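Local structure of extrinsic protein in photosystem II (Chaetoceros gracilis, 4K7B) at residues I43-G48 / N90-L95. The protein is an extrinsic subunit of photosystem II in a marine diatom and probably binds the lumenal face of that complex near its oxygen-evolving side. Residues are numbered along the deposited sequence; the frame is centred on the assembly and turned at random. Where two conformers were deposited one is given.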
loop_
_atom_site.group_PDB
_atom_site.type_symbol
_atom_site.label_atom_id
_atom_site.label_comp_id
_atom_site.label_asym_id
_atom_site.label_seq_id
_atom_site.Cartn_x
_atom_site.Cartn_y
_atom_site.Cartn_z
ATOM N N ILE A 43 6.618 6.557 -0.719
ATOM C CA ILE A 43 7.730 7.288 -1.332
ATOM C C ILE A 43 8.830 6.335 -1.813
ATOM O O ILE A 43 9.304 6.420 -2.955
ATOM C CB ILE A 43 8.337 8.291 -0.352
ATOM C CG1 ILE A 43 7.300 9.347 0.029
ATOM C CG2 ILE A 43 9.557 8.952 -0.965
ATOM C CD1 ILE A 43 7.741 10.239 1.193
ATOM N N LEU A 44 9.215 5.415 -0.933
ATOM C CA LEU A 44 10.361 4.554 -1.186
ATOM C C LEU A 44 10.032 3.400 -2.135
ATOM O O LEU A 44 10.909 2.925 -2.862
ATOM C CB LEU A 44 10.944 4.060 0.135
ATOM C CG LEU A 44 11.507 5.209 0.972
ATOM C CD1 LEU A 44 11.893 4.730 2.361
ATOM C CD2 LEU A 44 12.671 5.874 0.267
ATOM N N PHE A 45 8.772 2.963 -2.158
ATOM C CA PHE A 45 8.342 2.066 -3.222
ATOM C C PHE A 45 8.444 2.783 -4.550
ATOM O O PHE A 45 8.999 2.277 -5.506
ATOM C CB PHE A 45 6.906 1.565 -3.056
ATOM C CG PHE A 45 6.482 0.627 -4.163
ATOM C CD1 PHE A 45 6.682 -0.745 -4.041
ATOM C CD2 PHE A 45 5.932 1.119 -5.348
ATOM C CE1 PHE A 45 6.325 -1.611 -5.058
ATOM C CE2 PHE A 45 5.573 0.266 -6.369
ATOM C CZ PHE A 45 5.774 -1.114 -6.238
ATOM N N ASN A 46 7.863 3.975 -4.624
ATOM C CA ASN A 46 7.840 4.660 -5.898
ATOM C C ASN A 46 9.239 4.965 -6.438
ATOM O O ASN A 46 9.475 4.830 -7.640
ATOM C CB ASN A 46 7.015 5.953 -5.794
ATOM C CG ASN A 46 5.556 5.685 -5.461
ATOM O OD1 ASN A 46 5.084 4.560 -5.596
ATOM N ND2 ASN A 46 4.840 6.724 -5.027
ATOM N N SER A 47 10.166 5.358 -5.563
ATOM C CA SER A 47 11.530 5.686 -5.996
ATOM C C SER A 47 12.404 4.445 -6.212
ATOM O O SER A 47 13.239 4.426 -7.115
ATOM C CB SER A 47 12.219 6.605 -4.977
ATOM O OG SER A 47 11.605 7.881 -4.918
ATOM N N GLY A 48 12.220 3.444 -5.377
ATOM C CA GLY A 48 13.063 2.251 -5.418
ATOM C C GLY A 48 12.647 1.216 -6.436
ATOM O O GLY A 48 13.486 0.533 -7.032
ATOM N N ASN A 90 0.754 -1.182 -9.932
ATOM C CA ASN A 90 2.160 -1.337 -9.595
ATOM C C ASN A 90 2.587 -2.766 -9.281
ATOM O O ASN A 90 3.705 -3.002 -8.824
ATOM C CB ASN A 90 2.525 -0.375 -8.471
ATOM C CG ASN A 90 2.496 1.055 -8.944
ATOM O OD1 ASN A 90 3.373 1.474 -9.690
ATOM N ND2 ASN A 90 1.448 1.782 -8.584
ATOM N N GLU A 91 1.682 -3.706 -9.550
ATOM C CA GLU A 91 1.940 -5.131 -9.346
ATOM C C GLU A 91 2.322 -5.433 -7.908
ATOM O O GLU A 91 3.179 -6.284 -7.643
ATOM C CB GLU A 91 3.005 -5.662 -10.318
ATOM C CG GLU A 91 2.560 -5.675 -11.766
ATOM C CD GLU A 91 3.330 -6.695 -12.586
ATOM O OE1 GLU A 91 4.547 -6.857 -12.347
ATOM O OE2 GLU A 91 2.715 -7.344 -13.458
ATOM N N ILE A 92 1.699 -4.717 -6.978
ATOM C CA ILE A 92 1.860 -5.048 -5.571
ATOM C C ILE A 92 0.746 -6.009 -5.231
ATOM O O ILE A 92 -0.432 -5.674 -5.354
ATOM C CB ILE A 92 1.758 -3.811 -4.665
ATOM C CG1 ILE A 92 2.789 -2.757 -5.074
ATOM C CG2 ILE A 92 1.951 -4.217 -3.212
ATOM C CD1 ILE A 92 2.599 -1.419 -4.362
ATOM N N ARG A 93 1.118 -7.221 -4.833
ATOM C CA ARG A 93 0.134 -8.252 -4.590
ATOM C C ARG A 93 -0.378 -8.188 -3.160
ATOM O O ARG A 93 0.364 -7.843 -2.251
ATOM C CB ARG A 93 0.736 -9.621 -4.913
ATOM C CG ARG A 93 1.119 -9.722 -6.390
ATOM C CD ARG A 93 1.756 -11.046 -6.756
ATOM N NE ARG A 93 1.803 -11.202 -8.208
ATOM C CZ ARG A 93 2.762 -10.710 -8.986
ATOM N NH1 ARG A 93 3.770 -10.032 -8.452
ATOM N NH2 ARG A 93 2.717 -10.896 -10.299
ATOM N N PRO A 94 -1.665 -8.482 -2.958
ATOM C CA PRO A 94 -2.166 -8.530 -1.584
ATOM C C PRO A 94 -1.473 -9.623 -0.781
ATOM O O PRO A 94 -0.846 -10.521 -1.347
ATOM C CB PRO A 94 -3.648 -8.860 -1.757
ATOM C CG PRO A 94 -3.973 -8.453 -3.162
ATOM C CD PRO A 94 -2.734 -8.721 -3.946
ATOM N N LEU A 95 -1.554 -9.534 0.536
ATOM C CA LEU A 95 -0.936 -10.554 1.374
ATOM C C LEU A 95 -1.893 -11.743 1.578
ATOM O O LEU A 95 -3.093 -11.620 1.374
ATOM C CB LEU A 95 -0.418 -9.927 2.677
ATOM C CG LEU A 95 0.851 -9.087 2.444
ATOM C CD1 LEU A 95 1.124 -8.124 3.596
ATOM C CD2 LEU A 95 2.069 -9.980 2.169
#
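Phe45 reaches from helix 39-49 to meet Ile92 and Asn90, where the chain has just left helix 76-89. With CG anti to the backbone N (chi1 -179°), the ring stands straight out from its helix, and the Ile92 side chain comes at it from the opposite direction. The delta methyl CD1 of Ile92 lies over one face of the Phe45 ring, offset toward the rim, 3.8 Å from the centroid and 16° off the ring normal, a CH-pi contact. Next to it, Ile92 CG1 packs against the outer end of the ring, 3.6 Å from Phe45 CZ and close to CE1 as well. Asn90 CB comes obliquely at the CE2 corner, 3.8 Å from Phe45 CE2, beside the place where Ile92 sits.

The Asn90 amide, about perpendicular to the ring (80°), turns its polar atoms to other partners: OD1 bonds to Tyr50 OH, while ND2 is shared between Gln63 OE1 and Tyr86 O. Those three bonds should fix the rotation of the buried amide and leave CB for the phenyl group. Asn46 OD1 sits in plane at the edge of the Phe45 ring and is itself bonded to Tyr86 OH.

This tight patch is small, burying 137 Å² over both segments. Around it the character changes: Leu44 is exposed on the helix, the Glu91 side chain heads off from the contact, and Arg93, Pro94 and Leu95 are exposed, well away from helix 39-49. Arg13 and Tyr16 of helix 6-21 also touch Phe45, as does Tyr86 of helix 76-89, so both helices reach the ring. Helix 76-89 closes in a Schellman motif, with Ile92 N bonded to Met87 O and Glu91 N to Ala88 O around the positive phi of Glu91; Ile92 immediately after it delivers an apolar side chain into the core of the helical domain of this PsbQ-like clan member.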